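Local coordinates for protein-S-isoprenylcysteine O-methyltransferase (Tribolium castaneum, PDB 5V7P), which catalyses the S-adenosyl-L-methionine-dependent methylation of isoprenylated C-terminal cysteine residues of proteins, working in the endoplasmic reticulum membrane, at residues A[103-108]-A[172-177]; A[164-169]-A[220-225]. All blocks are in the same frame, centred on the assembly; numbering follows the deposited sequence.

In the fold
Both contacts join transmembrane helices of one chain, and both use helix 156-180. From the N terminus, the chain first supplies residues 103-108 on helix 90-113, then passes through helix 129-148 to helix 156-180. There it meets residues 164-169, the first side of interaction 2, and soon after residues 172-177, which close interaction 1 with 103-108. Only later, after the loops and short helix that follow helix 156-180, does helix 210-225 bring in residues 220-225 and close interaction 2. The two closures therefore cross rather than nest. Their centres lie about 15 Å apart. Helix 156-180 is tied to helix 90-113 by charges in interaction 1 and to helix 210-225 by close apolar packing in interaction 2.

Interaction 1: residues A[103-108]-A[172-177]; sequences HYSEFL and LRKTAI. With MPG ([(Z)-octadec-9-enyl] (2R)-2,3-bis(oxidanyl)propanoate), chain R.
Glu106 meets Arg173 and Lys174 in a salt-bridge network linking two nearly parallel transmembrane helices, whose axes stay 10.8 Å apart and leave the bridging to long side chains. Both bridges end on one oxygen: Glu106 OE2 lies 2.7 Å from Arg173 NH2 and 2.7 Å from Lys174 NZ, the latter a hydrogen bond with the ammonium nearly on the line of the acceptor's C-O bond. CG of Glu106 stands opposite the backbone N (chi1 -166°) and the chain bends at the next bond, bringing the carboxylate to the basic pair. Glu106 OE1 lies over one face of the Arg173 guanidinium, and the carboxylate and guanidinium planes are 20° apart. Glu106 OE1 is also bonded to His186, and Lys174 has a second acid partner, Glu170, and a cation-pi contact with Phe102. Replacing Glu106 by alanine is likely to leave Arg173 and Lys174 without the carboxylate they share, and His186 without its partner at OE1. The Arg173 side chain is about 4 Å from that of Ser211, an S-adenosyl-L-methionine-binding residue. In an apolar contact, Leu172 CG rests 3.7 Å from C11 of the MPG lipid tail. The Ile177 CD1 methyl comes alongside the acid, 3.9 Å from Glu106 OE1.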
loop_
_atom_site.group_PDB
_atom_site.type_symbol
_atom_site.label_atom_id
_atom_site.label_comp_id
_atom_site.label_asym_id
_atom_site.label_seq_id
_atom_site.Cartn_x
_atom_site.Cartn_y
_atom_site.Cartn_z
ATOM N N HIS A 103 5.574 -7.986 -0.028
ATOM C CA HIS A 103 4.576 -7.784 1.015
ATOM C C HIS A 103 5.099 -8.209 2.381
ATOM O O HIS A 103 4.800 -7.562 3.391
ATOM C CB HIS A 103 3.294 -8.539 0.662
ATOM C CG HIS A 103 2.541 -7.938 -0.486
ATOM N ND1 HIS A 103 1.838 -6.758 -0.376
ATOM C CD2 HIS A 103 2.389 -8.349 -1.767
ATOM C CE1 HIS A 103 1.283 -6.469 -1.540
ATOM N NE2 HIS A 103 1.602 -7.419 -2.400
ATOM N N TYR A 104 5.886 -9.286 2.444
ATOM C CA TYR A 104 6.405 -9.721 3.736
ATOM C C TYR A 104 7.488 -8.776 4.240
ATOM O O TYR A 104 7.430 -8.300 5.379
ATOM C CB TYR A 104 6.957 -11.142 3.664
ATOM C CG TYR A 104 7.660 -11.491 4.952
ATOM C CD1 TYR A 104 6.941 -11.645 6.129
ATOM C CD2 TYR A 104 9.040 -11.615 5.006
ATOM C CE1 TYR A 104 7.571 -11.936 7.314
ATOM C CE2 TYR A 104 9.680 -11.911 6.191
ATOM C CZ TYR A 104 8.938 -12.069 7.341
ATOM O OH TYR A 104 9.559 -12.357 8.528
ATOM N N SER A 105 8.502 -8.512 3.410
ATOM C CA SER A 105 9.566 -7.603 3.817
ATOM C C SER A 105 9.012 -6.239 4.206
ATOM O O SER A 105 9.604 -5.541 5.037
ATOM C CB SER A 105 10.591 -7.461 2.692
ATOM O OG SER A 105 9.983 -6.967 1.511
ATOM N N GLU A 106 7.879 -5.848 3.619
ATOM C CA GLU A 106 7.221 -4.610 4.024
ATOM C C GLU A 106 6.757 -4.689 5.474
ATOM O O GLU A 106 6.907 -3.727 6.237
ATOM C CB GLU A 106 6.038 -4.328 3.099
ATOM C CG GLU A 106 5.481 -2.925 3.213
ATOM C CD GLU A 106 6.329 -1.895 2.495
ATOM O OE1 GLU A 106 6.118 -0.687 2.731
ATOM O OE2 GLU A 106 7.200 -2.287 1.689
ATOM N N PHE A 107 6.188 -5.831 5.871
ATOM C CA PHE A 107 5.805 -6.029 7.264
ATOM C C PHE A 107 7.027 -6.043 8.170
ATOM O O PHE A 107 7.030 -5.414 9.235
ATOM C CB PHE A 107 5.023 -7.336 7.407
ATOM C CG PHE A 107 4.586 -7.636 8.814
ATOM C CD1 PHE A 107 5.448 -8.255 9.708
ATOM C CD2 PHE A 107 3.311 -7.311 9.241
ATOM C CE1 PHE A 107 5.046 -8.531 11.002
ATOM C CE2 PHE A 107 2.905 -7.589 10.532
ATOM C CZ PHE A 107 3.775 -8.199 11.413
ATOM N N LEU A 108 8.077 -6.759 7.766
ATOM C CA LEU A 108 9.261 -6.871 8.610
ATOM C C LEU A 108 9.927 -5.516 8.803
ATOM O O LEU A 108 10.389 -5.194 9.904
ATOM C CB LEU A 108 10.238 -7.875 7.999
ATOM C CG LEU A 108 11.397 -8.364 8.870
ATOM C CD1 LEU A 108 10.897 -9.007 10.154
ATOM C CD2 LEU A 108 12.250 -9.353 8.086
ATOM N N LEU A 172 15.939 0.228 -2.812
ATOM C CA LEU A 172 15.681 1.645 -2.579
ATOM C C LEU A 172 14.592 1.829 -1.531
ATOM O O LEU A 172 14.738 2.624 -0.595
ATOM C CB LEU A 172 15.274 2.327 -3.889
ATOM C CG LEU A 172 15.582 3.820 -4.065
ATOM C CD1 LEU A 172 14.611 4.444 -5.059
ATOM C CD2 LEU A 172 15.569 4.592 -2.752
ATOM N N ARG A 173 13.494 1.083 -1.669
ATOM C CA ARG A 173 12.349 1.241 -0.780
ATOM C C ARG A 173 12.726 0.931 0.664
ATOM O O ARG A 173 12.524 1.753 1.567
ATOM C CB ARG A 173 11.208 0.334 -1.249
ATOM C CG ARG A 173 9.972 0.354 -0.358
ATOM C CD ARG A 173 8.814 1.027 -1.040
ATOM N NE ARG A 173 7.892 1.614 -0.070
ATOM C CZ ARG A 173 6.832 0.998 0.441
ATOM N NH1 ARG A 173 6.066 1.624 1.324
ATOM N NH2 ARG A 173 6.528 -0.236 0.070
ATOM N N LYS A 174 13.266 -0.266 0.903
ATOM C CA LYS A 174 13.539 -0.692 2.272
ATOM C C LYS A 174 14.617 0.170 2.920
ATOM O O LYS A 174 14.545 0.460 4.120
ATOM C CB LYS A 174 13.934 -2.166 2.292
ATOM C CG LYS A 174 12.767 -3.112 2.545
ATOM C CD LYS A 174 11.650 -2.932 1.522
ATOM C CE LYS A 174 10.465 -3.826 1.839
ATOM N NZ LYS A 174 9.364 -3.677 0.841
ATOM N N THR A 175 15.620 0.591 2.148
ATOM C CA THR A 175 16.616 1.510 2.688
ATOM C C THR A 175 15.963 2.800 3.163
ATOM O O THR A 175 16.290 3.310 4.240
ATOM C CB THR A 175 17.687 1.808 1.640
ATOM O OG1 THR A 175 17.071 2.286 0.439
ATOM C CG2 THR A 175 18.500 0.561 1.342
ATOM N N ALA A 176 15.032 3.339 2.374
ATOM C CA ALA A 176 14.330 4.551 2.782
ATOM C C ALA A 176 13.605 4.348 4.107
ATOM O O ALA A 176 13.663 5.209 4.992
ATOM C CB ALA A 176 13.345 4.976 1.692
ATOM N N ILE A 177 12.921 3.212 4.266
ATOM C CA ILE A 177 12.198 2.947 5.508
ATOM C C ILE A 177 13.167 2.897 6.682
ATOM O O ILE A 177 12.891 3.439 7.758
ATOM C CB ILE A 177 11.384 1.644 5.389
ATOM C CG1 ILE A 177 10.353 1.767 4.264
ATOM C CG2 ILE A 177 10.684 1.323 6.710
ATOM C CD1 ILE A 177 9.617 0.478 3.943
HETATM C C2 MPG R . 23.101 5.532 2.107
HETATM C C3 MPG R . 22.668 4.184 1.540
HETATM C C4 MPG R . 23.078 4.118 0.072
HETATM C C5 MPG R . 22.680 2.763 -0.509
HETATM C C6 MPG R . 21.229 2.798 -0.980
HETATM C C7 MPG R . 20.979 1.648 -1.955
HETATM C C8 MPG R . 19.672 1.892 -2.699
HETATM C C9 MPG R . 19.641 1.012 -3.954
HETATM C C10 MPG R . 19.295 1.428 -5.156
HETATM C C11 MPG R . 18.862 2.855 -5.501
HETATM C C12 MPG R . 19.714 3.380 -6.649
HETATM C C13 MPG R . 19.330 2.652 -7.936
HETATM O O1 MPG R . 23.972 6.426 4.127
HETATM C C1 MPG R . 23.049 5.497 3.631
HETATM C CXD MPG R . 24.919 7.549 6.185
HETATM O O2 MPG R . 24.797 8.913 5.890
HETATM C C21 MPG R . 26.280 7.047 5.709
HETATM O O3 MPG R . 27.272 7.968 6.074
HETATM O O4 MPG R . 22.828 6.467 6.063
HETATM C CX3 MPG R . 23.812 6.771 5.473
#

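Interaction 2: residues A[164-169]-A[220-225]; sequences CVCILG and IGTQII. With MPG ([(Z)-octadec-9-enyl] (2R)-2,3-bis(oxidanyl)propanoate), chain B.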
loop_
_atom_site.group_PDB
_atom_site.type_symbol
_atom_site.label_atom_id
_atom_site.label_comp_id
_atom_site.label_asym_id
_atom_site.label_seq_id
_atom_site.Cartn_x
_atom_site.Cartn_y
_atom_site.Cartn_z
ATOM N N CYS A 164 15.510 -7.095 -12.358
ATOM C CA CYS A 164 16.525 -6.162 -11.885
ATOM C C CYS A 164 15.893 -4.898 -11.313
ATOM O O CYS A 164 16.265 -4.453 -10.222
ATOM C CB CYS A 164 17.490 -5.817 -13.020
ATOM S SG CYS A 164 18.622 -7.158 -13.449
ATOM N N VAL A 165 14.931 -4.305 -12.027
ATOM C CA VAL A 165 14.347 -3.062 -11.529
ATOM C C VAL A 165 13.566 -3.332 -10.252
ATOM O O VAL A 165 13.535 -2.492 -9.344
ATOM C CB VAL A 165 13.461 -2.356 -12.586
ATOM C CG1 VAL A 165 13.880 -2.684 -14.020
ATOM C CG2 VAL A 165 11.975 -2.647 -12.379
ATOM N N CYS A 166 12.932 -4.503 -10.150
ATOM C CA CYS A 166 12.203 -4.842 -8.933
ATOM C C CYS A 166 13.147 -4.977 -7.749
ATOM O O CYS A 166 12.846 -4.493 -6.652
ATOM C CB CYS A 166 11.410 -6.132 -9.133
ATOM S SG CYS A 166 9.878 -5.913 -10.048
ATOM N N ILE A 167 14.291 -5.633 -7.944
ATOM C CA ILE A 167 15.274 -5.732 -6.868
ATOM C C ILE A 167 15.782 -4.344 -6.500
ATOM O O ILE A 167 15.841 -3.979 -5.321
ATOM C CB ILE A 167 16.424 -6.674 -7.270
ATOM C CG1 ILE A 167 15.893 -8.102 -7.430
ATOM C CG2 ILE A 167 17.544 -6.637 -6.223
ATOM C CD1 ILE A 167 16.925 -9.114 -7.902
ATOM N N LEU A 168 16.147 -3.547 -7.506
ATOM C CA LEU A 168 16.613 -2.190 -7.239
ATOM C C LEU A 168 15.541 -1.375 -6.526
ATOM O O LEU A 168 15.811 -0.728 -5.507
ATOM C CB LEU A 168 17.029 -1.511 -8.543
ATOM C CG LEU A 168 18.239 -2.108 -9.266
ATOM C CD1 LEU A 168 18.441 -1.419 -10.606
ATOM C CD2 LEU A 168 19.492 -2.001 -8.415
ATOM N N GLY A 169 14.315 -1.396 -7.048
ATOM C CA GLY A 169 13.236 -0.672 -6.396
ATOM C C GLY A 169 12.999 -1.155 -4.981
ATOM O O GLY A 169 12.684 -0.365 -4.086
ATOM N N ILE A 220 6.056 -1.157 -11.847
ATOM C CA ILE A 220 6.278 -1.312 -13.282
ATOM C C ILE A 220 7.116 -2.554 -13.549
ATOM O O ILE A 220 6.869 -3.299 -14.505
ATOM C CB ILE A 220 6.943 -0.049 -13.859
ATOM C CG1 ILE A 220 6.052 1.176 -13.637
ATOM C CG2 ILE A 220 7.231 -0.225 -15.349
ATOM C CD1 ILE A 220 6.732 2.497 -13.934
ATOM N N GLY A 221 8.119 -2.795 -12.703
ATOM C CA GLY A 221 8.986 -3.944 -12.898
ATOM C C GLY A 221 8.230 -5.259 -12.909
ATOM O O GLY A 221 8.525 -6.147 -13.713
ATOM N N THR A 222 7.245 -5.403 -12.017
ATOM C CA THR A 222 6.489 -6.650 -11.948
ATOM C C THR A 222 5.897 -7.008 -13.304
ATOM O O THR A 222 5.891 -8.179 -13.700
ATOM C CB THR A 222 5.378 -6.548 -10.901
ATOM O OG1 THR A 222 4.446 -5.531 -11.279
ATOM C CG2 THR A 222 5.955 -6.233 -9.522
ATOM N N GLN A 223 5.397 -6.010 -14.033
ATOM C CA GLN A 223 4.806 -6.262 -15.341
ATOM C C GLN A 223 5.849 -6.439 -16.432
ATOM O O GLN A 223 5.551 -7.052 -17.462
ATOM C CB GLN A 223 3.848 -5.124 -15.703
ATOM C CG GLN A 223 2.714 -4.965 -14.706
ATOM C CD GLN A 223 2.011 -6.278 -14.430
ATOM O OE1 GLN A 223 1.452 -6.895 -15.335
ATOM N NE2 GLN A 223 2.061 -6.728 -13.180
ATOM N N ILE A 224 7.062 -5.922 -16.234
ATOM C CA ILE A 224 8.153 -6.266 -17.138
ATOM C C ILE A 224 8.555 -7.720 -16.936
ATOM O O ILE A 224 8.861 -8.435 -17.898
ATOM C CB ILE A 224 9.344 -5.309 -16.938
ATOM C CG1 ILE A 224 8.903 -3.866 -17.218
ATOM C CG2 ILE A 224 10.509 -5.716 -17.844
ATOM C CD1 ILE A 224 9.995 -2.823 -17.066
ATOM N N ILE A 225 8.555 -8.184 -15.684
ATOM C CA ILE A 225 8.781 -9.603 -15.424
ATOM C C ILE A 225 7.821 -10.433 -16.262
ATOM O O ILE A 225 8.229 -11.332 -17.004
ATOM C CB ILE A 225 8.629 -9.912 -13.923
ATOM C CG1 ILE A 225 9.654 -9.115 -13.112
ATOM C CG2 ILE A 225 8.781 -11.414 -13.660
ATOM C CD1 ILE A 225 9.515 -9.264 -11.608
HETATM C C2 MPG B . -1.652 -2.415 -9.806
HETATM C C3 MPG B . -0.494 -1.483 -10.140
HETATM C C4 MPG B . -0.301 -0.426 -9.056
HETATM C C5 MPG B . 1.011 0.287 -9.291
HETATM C C6 MPG B . 1.128 1.442 -8.310
HETATM C C7 MPG B . 1.213 0.979 -6.858
HETATM C C8 MPG B . 0.444 1.990 -6.027
HETATM C C9 MPG B . 0.831 1.822 -4.560
HETATM C C10 MPG B . 0.005 1.388 -3.637
HETATM C C11 MPG B . -1.449 1.002 -3.917
HETATM C C12 MPG B . -1.877 -0.081 -2.940
HETATM C C13 MPG B . -1.987 0.485 -1.529
HETATM C C14 MPG B . -1.892 -0.673 -0.546
HETATM C C15 MPG B . -2.247 -0.197 0.861
HETATM C C16 MPG B . -3.313 -1.102 1.473
HETATM O O1 MPG B . -0.682 -4.378 -8.892
HETATM C C1 MPG B . -1.387 -3.231 -8.542
HETATM C CXD MPG B . 1.324 -5.804 -8.408
HETATM O O2 MPG B . 2.590 -5.752 -8.999
HETATM C C21 MPG B . 0.477 -6.863 -9.130
HETATM O O3 MPG B . 1.128 -7.285 -10.295
HETATM O O4 MPG B . 1.276 -3.454 -8.263
HETATM C CX3 MPG B . 0.659 -4.437 -8.509
#
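The packing of Val165 and Cys166 on Gly221 brings helices 156-180 and 210-225 close. Val165 presses a methyl directly onto the glycine, CG2 lying 3.3 Å from Gly221 CA, tighter than the usual contact between carbons. A CB placed on Gly221 would fall 2.4 Å from Val165 CG2, a clash, and would also crowd the Cys166 sulfur.

Cys166 supplies the other half of the packing. Its sulfur lies beside the backbone N and opposite the carbonyl carbon (chi1 -79°), which sends it across to the peptide joining Gly221 to Thr222, where SG reaches Thr222 N at 3.3 Å. On another flank the same sulfur meets the end of Ile225, with CD1 3.7 Å from SG. Val98 and Tyr95 of helix 90-113 close in beside Ile225, and Val98 also touches Cys166. The arrangement is a glycine-mediated antiparallel packing of two transmembrane helices: their axes come within 8.3 Å at 156° between chain directions, and no hydrogen bond crosses between the two segments.

Polar contacts gather instead along helix 210-225, at the headgroup of an MPG lipid. Gln223 NE2 donates to Thr222 OG1 over 3.3 Å, the acceptor tilted 19° from the amide plane, while the threonine hydroxyl is itself hydrogen-bonded to Ser219 O. Gln223 OE1 is satisfied by Asn228, so the amide is held at both ends. Lipid oxygens come up to the pair, O2 standing 2.9 Å from Thr222 OG1 and O3 lying 3.1 Å from Gln223 NE2, and the same lipid is hydrogen-bonded to the Tyr95 hydroxyl.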